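Local coordinates for hypothetical protein (Parabacteroides merdae, PDB 4OO3), which is probably an NAD(P)-dependent oxidoreductase that pairs a nucleotide-binding Rossmann domain with a C-terminal domain built on a large mixed beta sheet, at residues Gly76-Tyr79 with Leu80-Met83; Asn98-Lys101 with Thr102-Lys106; Met363-Val366 with Ser367-Pro371. All coordinates share one frame; numbering follows the deposited sequence.

Interaction 1 of 3, residues Gly76-Tyr79 with Leu80-Met83; sequences GDDY and LEKM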
ATOM      1  N   GLY A  76      11.645 -22.139  14.813  1.00 35.94           N
ATOM      2  CA  GLY A  76      13.038 -22.396  15.149  1.00 38.06           C
ATOM      3  C   GLY A  76      13.935 -21.339  14.526  1.00 37.69           C
ATOM      4  O   GLY A  76      13.512 -20.621  13.623  1.00 35.83           O
ATOM      5  N   ASP A  77      15.166 -21.236  15.013  1.00 40.23           N
ATOM      6  CA  ASP A  77      16.148 -20.301  14.445  1.00 46.18           C
ATOM      7  C   ASP A  77      16.388 -20.549  12.953  1.00 41.91           C
ATOM      8  O   ASP A  77      16.645 -19.614  12.198  1.00 46.18           O
ATOM      9  CB  ASP A  77      17.491 -20.412  15.176  1.00 54.89           C
ATOM     10  CG  ASP A  77      17.417 -19.962  16.622  1.00 62.77           C
ATOM     11  OD1 ASP A  77      16.800 -18.910  16.905  1.00 61.96           O
ATOM     12  OD2 ASP A  77      18.000 -20.663  17.477  1.00 77.33           O
ATOM     13  N   ASP A  78      16.295 -21.807  12.540  1.00 37.94           N
ATOM     14  CA  ASP A  78      16.571 -22.200  11.162  1.00 36.58           C
ATOM     15  C   ASP A  78      15.317 -22.240  10.286  1.00 35.14           C
ATOM     16  O   ASP A  78      15.257 -23.023   9.332  1.00 34.88           O
ATOM     17  CB  ASP A  78      17.244 -23.579  11.153  1.00 37.63           C
ATOM     18  CG  ASP A  78      16.363 -24.679  11.760  1.00 37.58           C
ATOM     19  OD1 ASP A  78      15.352 -24.364  12.427  1.00 38.30           O
ATOM     20  OD2 ASP A  78      16.697 -25.863  11.579  1.00 38.83           O
ATOM     21  N   TYR A  79      14.325 -21.405  10.601  1.00 33.78           N
ATOM     22  CA  TYR A  79      13.038 -21.416   9.887  1.00 32.78           C
ATOM     23  C   TYR A  79      13.194 -21.267   8.364  1.00 32.98           C
ATOM     24  O   TYR A  79      12.567 -22.016   7.608  1.00 32.49           O
ATOM     25  CB  TYR A  79      12.069 -20.349  10.447  1.00 33.07           C
ATOM     26  CG  TYR A  79      12.572 -18.919  10.345  1.00 32.82           C
ATOM     27  CD1 TYR A  79      12.300 -18.142   9.220  1.00 31.83           C
ATOM     28  CD2 TYR A  79      13.324 -18.350  11.369  1.00 34.52           C
ATOM     29  CE1 TYR A  79      12.766 -16.848   9.120  1.00 32.71           C
ATOM     30  CE2 TYR A  79      13.798 -17.056  11.277  1.00 34.71           C
ATOM     31  CZ  TYR A  79      13.514 -16.311  10.154  1.00 34.04           C
ATOM     32  OH  TYR A  79      13.987 -15.035  10.069  1.00 35.05           O
ATOM     33  N   LEU A  80      14.042 -20.332   7.920  1.00 32.64           N
ATOM     34  CA  LEU A  80      14.231 -20.075   6.485  1.00 33.31           C
ATOM     35  C   LEU A  80      14.911 -21.254   5.814  1.00 35.14           C
ATOM     36  O   LEU A  80      14.484 -21.716   4.763  1.00 34.61           O
ATOM     37  CB  LEU A  80      15.062 -18.810   6.247  1.00 33.79           C
ATOM     38  CG  LEU A  80      15.284 -18.421   4.780  1.00 33.49           C
ATOM     39  CD1 LEU A  80      13.984 -18.002   4.115  1.00 33.08           C
ATOM     40  CD2 LEU A  80      16.315 -17.315   4.675  1.00 33.56           C
ATOM     41  N   GLU A  81      15.989 -21.711   6.432  1.00 38.21           N
ATOM     42  CA  GLU A  81      16.722 -22.889   5.992  1.00 41.06           C
ATOM     43  C   GLU A  81      15.792 -24.109   5.836  1.00 39.79           C
ATOM     44  O   GLU A  81      15.893 -24.837   4.842  1.00 38.19           O
ATOM     45  CB  GLU A  81      17.861 -23.143   6.990  1.00 45.56           C
ATOM     46  CG  GLU A  81      18.709 -24.381   6.784  1.00 50.61           C
ATOM     47  CD  GLU A  81      19.797 -24.493   7.841  1.00 55.37           C
ATOM     48  OE1 GLU A  81      20.634 -23.569   7.925  1.00 62.95           O
ATOM     49  OE2 GLU A  81      19.818 -25.493   8.591  1.00 55.00           O
ATOM     50  N   LYS A  82      14.876 -24.306   6.792  1.00 38.92           N
ATOM     51  CA  LYS A  82      13.914 -25.430   6.744  1.00 38.81           C
ATOM     52  C   LYS A  82      12.887 -25.274   5.627  1.00 35.23           C
ATOM     53  O   LYS A  82      12.567 -26.234   4.933  1.00 36.01           O
ATOM     54  CB  LYS A  82      13.176 -25.609   8.084  1.00 41.45           C
ATOM     55  CG  LYS A  82      13.892 -26.509   9.076  1.00 46.77           C
ATOM     56  CD  LYS A  82      13.779 -27.979   8.694  1.00 51.72           C
ATOM     57  CE  LYS A  82      14.757 -28.843   9.477  1.00 59.07           C
ATOM     58  NZ  LYS A  82      14.411 -28.915  10.927  1.00 64.56           N
HETATM   59  N   MSE A  83      12.364 -24.069   5.466  1.00 33.95           N
HETATM   60  CA  MSE A  83      11.400 -23.785   4.405  1.00 34.88           C
HETATM   61  C   MSE A  83      11.975 -24.104   3.051  1.00 35.59           C
HETATM   62  O   MSE A  83      11.342 -24.772   2.234  1.00 33.24           O
HETATM   63  CB  MSE A  83      11.009 -22.313   4.449  1.00 35.45           C
HETATM   64  CG  MSE A  83       9.769 -22.052   3.606  1.00 37.60           C
HETATM   65 SE   MSE A  83      10.314 -21.231   1.904  0.75 41.48          SE
HETATM   66  CE  MSE A  83      10.011 -19.428   2.594  1.00 35.62           C
TER
HETATM   67  O   HOH W   1      15.997 -18.562   9.388  1.00 28.92           O
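The N-terminal end of helix 79-86 in the Rossmann domain, entered from strand 70-75 through a type I beta turn at G76-Y79, is where D78 meets K82 and Y79 meets L80. D78 occupies the N-cap position, yet its carboxylate makes no capping bond. The first helical bond runs from K82 N to D78 O, 2.9 Å long with an N-H...O angle of 156°, and M83 N follows with a bond to Y79 O at 3.0 Å. With chi1 at 61°, D78 CG sits between its own backbone N and carbonyl carbon, and from there the carboxylate crosses the bent K82 chain at a slant near CG: OD2 lies 3.8 Å from K82 CG and makes a long salt bridge of 3.9 Å to K82 NZ. Y74 OH hydrogen-bonds to D78 OD1 and, weakly, to K82 NZ, so the pair shares a third partner. E81 OE2 stands 4.3 Å from D78 OD2, an unfavourable approach of like charges that K82 and Y74 may offset at D78. The Y79 side chain passes obliquely by L80, its CD1 4.1 Å from L80 CB, while its hydroxyl probably hydrogen-bonds to Y104 OH, at a doubtfully short modelled distance. A water sits over the centre of one face of the Y79 ring, donating to D77 O at 3.1 Å and accepting from L80 N.

Interaction 2 of 3, residues Asn98-Lys101 with Thr102-Lys106; sequences NGKK and TEYIK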
ATOM      1  N   ASN A  98      10.289  -5.791   7.480  1.00 36.14           N
ATOM      2  CA  ASN A  98      10.665  -5.286   6.162  1.00 35.34           C
ATOM      3  C   ASN A  98      12.168  -5.215   5.936  1.00 35.34           C
ATOM      4  O   ASN A  98      12.617  -5.133   4.796  1.00 39.08           O
ATOM      5  CB  ASN A  98      10.036  -3.909   5.926  1.00 33.98           C
ATOM      6  CG  ASN A  98       8.518  -3.959   5.913  1.00 32.15           C
ATOM      7  OD1 ASN A  98       7.930  -4.900   5.402  1.00 34.82           O
ATOM      8  ND2 ASN A  98       7.880  -2.943   6.471  1.00 32.16           N
ATOM      9  N   GLY A  99      12.946  -5.238   7.010  1.00 36.16           N
ATOM     10  CA  GLY A  99      14.405  -5.258   6.896  1.00 37.35           C
ATOM     11  C   GLY A  99      14.899  -6.587   6.353  1.00 36.90           C
ATOM     12  O   GLY A  99      15.791  -6.630   5.511  1.00 37.05           O
ATOM     13  N   LYS A 100      14.288  -7.665   6.840  1.00 36.34           N
ATOM     14  CA  LYS A 100      14.557  -9.024   6.378  1.00 38.39           C
ATOM     15  C   LYS A 100      13.886  -9.402   5.039  1.00 35.34           C
ATOM     16  O   LYS A 100      14.284 -10.366   4.398  1.00 36.26           O
ATOM     17  CB  LYS A 100      14.067 -10.010   7.442  1.00 42.15           C
ATOM     18  CG  LYS A 100      14.799  -9.959   8.774  1.00 44.91           C
ATOM     19  CD  LYS A 100      13.971 -10.636   9.862  1.00 49.41           C
ATOM     20  CE  LYS A 100      14.783 -11.603  10.705  1.00 55.82           C
ATOM     21  NZ  LYS A 100      15.577 -10.894  11.741  1.00 59.20           N
ATOM     22  N   LYS A 101      12.876  -8.645   4.624  1.00 34.03           N
ATOM     23  CA  LYS A 101      11.956  -9.086   3.574  1.00 32.71           C
ATOM     24  C   LYS A 101      12.611  -9.387   2.231  1.00 32.56           C
ATOM     25  O   LYS A 101      12.327 -10.413   1.622  1.00 31.26           O
ATOM     26  CB  LYS A 101      10.870  -8.036   3.363  1.00 32.13           C
ATOM     27  CG  LYS A 101       9.848  -8.391   2.296  1.00 34.21           C
ATOM     28  CD  LYS A 101       8.957  -7.199   1.967  1.00 34.54           C
ATOM     29  CE  LYS A 101       7.970  -6.882   3.074  1.00 34.40           C
ATOM     30  NZ  LYS A 101       6.873  -7.884   3.143  1.00 39.66           N
ATOM     31  N   THR A 102      13.453  -8.480   1.753  1.00 30.59           N
ATOM     32  CA  THR A 102      13.950  -8.575   0.384  1.00 30.81           C
ATOM     33  C   THR A 102      14.837  -9.816   0.205  1.00 32.77           C
ATOM     34  O   THR A 102      14.732 -10.528  -0.804  1.00 31.57           O
ATOM     35  CB  THR A 102      14.686  -7.283  -0.047  1.00 31.13           C
ATOM     36  OG1 THR A 102      14.004  -6.135   0.483  1.00 30.19           O
ATOM     37  CG2 THR A 102      14.730  -7.178  -1.565  1.00 31.25           C
ATOM     38  N   GLU A 103      15.678 -10.096   1.198  1.00 35.56           N
ATOM     39  CA  GLU A 103      16.506 -11.309   1.178  1.00 38.00           C
ATOM     40  C   GLU A 103      15.629 -12.565   1.181  1.00 34.36           C
ATOM     41  O   GLU A 103      15.853 -13.470   0.384  1.00 37.62           O
ATOM     42  CB  GLU A 103      17.488 -11.317   2.356  1.00 41.89           C
ATOM     43  CG  GLU A 103      18.514 -12.444   2.338  1.00 48.94           C
ATOM     44  CD  GLU A 103      19.347 -12.501   1.059  1.00 53.35           C
ATOM     45  OE1 GLU A 103      19.712 -11.433   0.513  1.00 55.00           O
ATOM     46  OE2 GLU A 103      19.645 -13.628   0.608  1.00 48.82           O
ATOM     47  N   TYR A 104      14.627 -12.608   2.056  1.00 31.07           N
ATOM     48  CA  TYR A 104      13.643 -13.687   2.044  1.00 29.97           C
ATOM     49  C   TYR A 104      13.069 -13.887   0.648  1.00 29.50           C
ATOM     50  O   TYR A 104      12.987 -15.006   0.149  1.00 29.05           O
ATOM     51  CB  TYR A 104      12.449 -13.367   2.950  1.00 32.03           C
ATOM     52  CG  TYR A 104      12.656 -13.397   4.449  1.00 31.03           C
ATOM     53  CD1 TYR A 104      13.773 -13.991   5.037  1.00 31.12           C
ATOM     54  CD2 TYR A 104      11.679 -12.864   5.286  1.00 30.88           C
ATOM     55  CE1 TYR A 104      13.912 -14.027   6.416  1.00 31.41           C
ATOM     56  CE2 TYR A 104      11.814 -12.890   6.657  1.00 30.93           C
ATOM     57  CZ  TYR A 104      12.928 -13.473   7.216  1.00 32.27           C
ATOM     58  OH  TYR A 104      13.035 -13.486   8.587  1.00 35.33           O
ATOM     59  N   ILE A 105      12.635 -12.790   0.036  1.00 29.35           N
ATOM     60  CA  ILE A 105      12.021 -12.841  -1.287  1.00 29.47           C
ATOM     61  C   ILE A 105      12.966 -13.435  -2.324  1.00 29.63           C
ATOM     62  O   ILE A 105      12.565 -14.287  -3.107  1.00 31.17           O
ATOM     63  CB  ILE A 105      11.520 -11.446  -1.737  1.00 28.73           C
ATOM     64  CG1 ILE A 105      10.279 -11.051  -0.922  1.00 29.32           C
ATOM     65  CG2 ILE A 105      11.183 -11.441  -3.225  1.00 28.47           C
ATOM     66  CD1 ILE A 105       9.777  -9.638  -1.159  1.00 30.44           C
ATOM     67  N   LYS A 106      14.214 -12.987  -2.335  1.00 31.46           N
ATOM     68  CA  LYS A 106      15.181 -13.486  -3.309  1.00 34.07           C
ATOM     69  C   LYS A 106      15.365 -15.012  -3.214  1.00 32.37           C
ATOM     70  O   LYS A 106      15.286 -15.723  -4.219  1.00 32.35           O
ATOM     71  CB  LYS A 106      16.535 -12.784  -3.143  1.00 39.05           C
ATOM     72  CG  LYS A 106      17.431 -12.934  -4.360  1.00 42.92           C
ATOM     73  CD  LYS A 106      18.902 -12.845  -4.006  1.00 53.27           C
ATOM     74  CE  LYS A 106      19.409 -14.127  -3.365  1.00 60.08           C
ATOM     75  NZ  LYS A 106      20.884 -14.263  -3.537  1.00 60.83           N
TER
HETATM   76  O   HOH W   2      14.539  -4.913   2.773  1.00 52.61           O
HETATM   77  O   HOH W   3      16.276  -8.107   3.069  1.00 35.24           O
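K100 and Y104, one helical turn apart, make the aromatic part of this contact on helix 98-110. K100 CB lies over the face of the Y104 ring, 4.0 Å from its centroid and 26° off the ring normal, which meets the geometry of a CH-pi contact. Further out, the lysine chain runs at a slant across the tyrosine toward its hydroxyl end, with K100 CD 3.3 Å from Y104 OH; that hydroxyl bonds to D18 OD2 and probably to Y79 OH. The carbonyl oxygen of K100 lies above the same ring, displaced toward the rim.

The apolar part belongs to K101 and I105, which run side by side and point the same way, K101 CG touching I105 CD1 at 3.7 Å. K101 CG is anti to the backbone N (chi1 -180°), and later bends in the chain carry NZ to Q94 OE1 and S117 OG.

Among the backbone bonds, Y104 N to K100 O is nearly straight at 175° but measures 3.3 Å, whereas I105 N to K101 O is 2.9 Å. Two waters add links between successive turns: one lies within bonding distance of N98 O and T102 OG1 and can bridge them, the other donates to G99 O and accepts from E103 N at 2.8 Å. T102 OG1 also hydrogen-bonds to M121 O.

The helix is the crossover of a beta-alpha-beta unit between strands 91-94 and 114-117. I105 packs on V115 and S117 of strand 114-117, Y104 meets L80 of helix 79-86, and T102 and E103 touch helix 125-140.

Interaction 3 of 3, residues Met363-Val366 with Ser367-Pro371; sequences MEKV and SAEYP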
HETATM    1  N   MSE A 363     -20.896  12.409 -17.335  1.00 45.13           N
HETATM    2  CA  MSE A 363     -21.337  11.623 -16.179  1.00 45.37           C
HETATM    3  C   MSE A 363     -22.239  10.485 -16.581  1.00 47.99           C
HETATM    4  O   MSE A 363     -22.324   9.482 -15.870  1.00 45.88           O
HETATM    5  CB  MSE A 363     -22.035  12.500 -15.142  1.00 46.91           C
HETATM    6  CG  MSE A 363     -21.046  13.340 -14.338  1.00 46.09           C
HETATM    7 SE   MSE A 363     -19.642  12.263 -13.459  0.75 46.32          SE
HETATM    8  CE  MSE A 363     -20.776  11.206 -12.240  1.00 47.03           C
ATOM      9  N   GLU A 364     -22.913  10.612 -17.722  1.00 50.65           N
ATOM     10  CA  GLU A 364     -23.671   9.490 -18.272  1.00 53.24           C
ATOM     11  C   GLU A 364     -22.755   8.272 -18.452  1.00 52.36           C
ATOM     12  O   GLU A 364     -23.079   7.169 -18.013  1.00 52.13           O
ATOM     13  CB  GLU A 364     -24.319   9.884 -19.600  1.00 55.88           C
ATOM     14  CG  GLU A 364     -25.416  10.928 -19.451  1.00 59.61           C
ATOM     15  CD  GLU A 364     -25.955  11.429 -20.779  1.00 62.15           C
ATOM     16  OE1 GLU A 364     -25.527  10.929 -21.842  1.00 61.22           O
ATOM     17  OE2 GLU A 364     -26.815  12.335 -20.753  1.00 64.84           O
ATOM     18  N   LYS A 365     -21.606   8.494 -19.083  1.00 53.69           N
ATOM     19  CA  LYS A 365     -20.594   7.453 -19.270  1.00 57.02           C
ATOM     20  C   LYS A 365     -20.102   6.896 -17.918  1.00 55.47           C
ATOM     21  O   LYS A 365     -19.969   5.684 -17.757  1.00 54.30           O
ATOM     22  CB  LYS A 365     -19.444   8.001 -20.149  1.00 66.95           C
ATOM     23  CG  LYS A 365     -18.011   7.592 -19.797  1.00 77.80           C
ATOM     24  CD  LYS A 365     -17.681   6.149 -20.169  1.00 82.99           C
ATOM     25  CE  LYS A 365     -16.187   5.958 -20.409  1.00 84.93           C
ATOM     26  NZ  LYS A 365     -15.339   6.586 -19.354  1.00 86.76           N
ATOM     27  N   VAL A 366     -19.869   7.783 -16.952  1.00 52.92           N
ATOM     28  CA  VAL A 366     -19.363   7.401 -15.623  1.00 48.47           C
ATOM     29  C   VAL A 366     -20.391   6.602 -14.810  1.00 46.23           C
ATOM     30  O   VAL A 366     -20.031   5.678 -14.089  1.00 45.62           O
ATOM     31  CB  VAL A 366     -18.919   8.650 -14.819  1.00 46.51           C
ATOM     32  CG1 VAL A 366     -18.484   8.276 -13.408  1.00 45.38           C
ATOM     33  CG2 VAL A 366     -17.790   9.371 -15.546  1.00 47.83           C
ATOM     34  N   SER A 367     -21.662   6.974 -14.929  1.00 50.26           N
ATOM     35  CA  SER A 367     -22.765   6.264 -14.271  1.00 53.45           C
ATOM     36  C   SER A 367     -22.917   4.844 -14.789  1.00 51.63           C
ATOM     37  O   SER A 367     -23.301   3.949 -14.042  1.00 49.18           O
ATOM     38  CB  SER A 367     -24.087   7.006 -14.491  1.00 56.91           C
ATOM     39  OG  SER A 367     -24.006   8.332 -14.013  1.00 57.61           O
ATOM     40  N   ALA A 368     -22.636   4.650 -16.075  1.00 52.40           N
ATOM     41  CA  ALA A 368     -22.616   3.313 -16.661  1.00 55.05           C
ATOM     42  C   ALA A 368     -21.574   2.451 -15.954  1.00 52.61           C
ATOM     43  O   ALA A 368     -21.871   1.335 -15.537  1.00 56.36           O
ATOM     44  CB  ALA A 368     -22.326   3.385 -18.156  1.00 55.67           C
ATOM     45  N   GLU A 369     -20.366   2.988 -15.806  1.00 50.86           N
ATOM     46  CA  GLU A 369     -19.273   2.287 -15.130  1.00 50.69           C
ATOM     47  C   GLU A 369     -19.607   2.046 -13.655  1.00 48.51           C
ATOM     48  O   GLU A 369     -19.417   0.949 -13.145  1.00 49.22           O
ATOM     49  CB  GLU A 369     -17.968   3.094 -15.200  1.00 55.90           C
ATOM     50  CG  GLU A 369     -17.499   3.525 -16.584  1.00 60.52           C
ATOM     51  CD  GLU A 369     -16.953   2.379 -17.405  1.00 60.84           C
ATOM     52  OE1 GLU A 369     -16.023   1.693 -16.925  1.00 58.19           O
ATOM     53  OE2 GLU A 369     -17.453   2.183 -18.534  1.00 57.16           O
ATOM     54  N   TYR A 370     -20.102   3.082 -12.976  1.00 46.07           N
ATOM     55  CA  TYR A 370     -20.376   3.023 -11.536  1.00 44.83           C
ATOM     56  C   TYR A 370     -21.793   3.497 -11.246  1.00 44.29           C
ATOM     57  O   TYR A 370     -22.005   4.662 -10.914  1.00 43.47           O
ATOM     58  CB  TYR A 370     -19.372   3.888 -10.759  1.00 43.58           C
ATOM     59  CG  TYR A 370     -17.927   3.576 -11.062  1.00 41.01           C
ATOM     60  CD1 TYR A 370     -17.267   4.214 -12.104  1.00 39.85           C
ATOM     61  CD2 TYR A 370     -17.218   2.643 -10.308  1.00 43.09           C
ATOM     62  CE1 TYR A 370     -15.941   3.937 -12.395  1.00 39.12           C
ATOM     63  CE2 TYR A 370     -15.891   2.355 -10.589  1.00 40.72           C
ATOM     64  CZ  TYR A 370     -15.255   3.008 -11.636  1.00 39.31           C
ATOM     65  OH  TYR A 370     -13.942   2.731 -11.924  1.00 38.08           O
ATOM     66  N   PRO A 371     -22.777   2.595 -11.379  1.00 45.39           N
ATOM     67  CA  PRO A 371     -24.184   2.930 -11.157  1.00 44.71           C
ATOM     68  C   PRO A 371     -24.420   3.662  -9.842  1.00 43.40           C
ATOM     69  O   PRO A 371     -23.749   3.385  -8.851  1.00 43.09           O
ATOM     70  CB  PRO A 371     -24.861   1.567 -11.123  1.00 45.69           C
ATOM     71  CG  PRO A 371     -24.008   0.698 -11.974  1.00 46.90           C
ATOM     72  CD  PRO A 371     -22.605   1.208 -11.848  1.00 45.61           C
TER
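M363 O is approached by two groups of S367: the backbone N bonds to it at 2.8 Å with an N-H...O angle of 158°, and the hydroxyl OG also lies 2.8 Å from M363 O. The amide comes in tilted 23° from the carbonyl plane. A chi1 of -58° sets S367 OG beside its own backbone N and turns it back toward the oxygen of the preceding turn. S367 OG is also hydrogen-bonded with V373 O, just beyond the end of the helix.

The i to i+4 backbone bonding continues along the last turns of helix 352-369, in the C-terminal domain. These bonds are not of even length: A368 N to E364 O is 3.2 Å, E369 N to K365 O is weak at 3.4 Å, and Y370 N to V366 O shortens again to 2.8 Å. Y370 is the first residue to leave helical phi/psi, so its amide still belongs to the helical ladder while its backbone turns toward P371.

V366 O also lies at the edge of the Y370 ring, near the ring plane, 3.7 Å from Y370 CD1. The side chains themselves only graze, V366 CG1 standing 4.4 Å from Y370 CD1. Both pack against helix 155-164, V366 on L163 and Y370 on M158, L159 and E162. E369 CG packs against K365 O, but K365 NZ is 5.0 Å from E369 OE2 and forms its salt bridge with E162 OE1.

Interactions 1 and 2 are neighbours in the Rossmann domain, their centres 14 Å apart on two helices that follow successive strands. They touch through Y79 and Y104, whose hydroxyls probably hydrogen-bond, though the modelled separation of 2.3 Å between Y79 OH and Y104 OH is doubtfully short. Y79 OH further packs on K100 CE at 3.6 Å, and L80 CD1 on Y104 CD1 at 4.1 Å. Interaction 3 lies across the chain's centre in the C-terminal domain, with nearest atoms about 36 Å from interaction 1 and about 28 Å from interaction 2, so it has no direct contact with either.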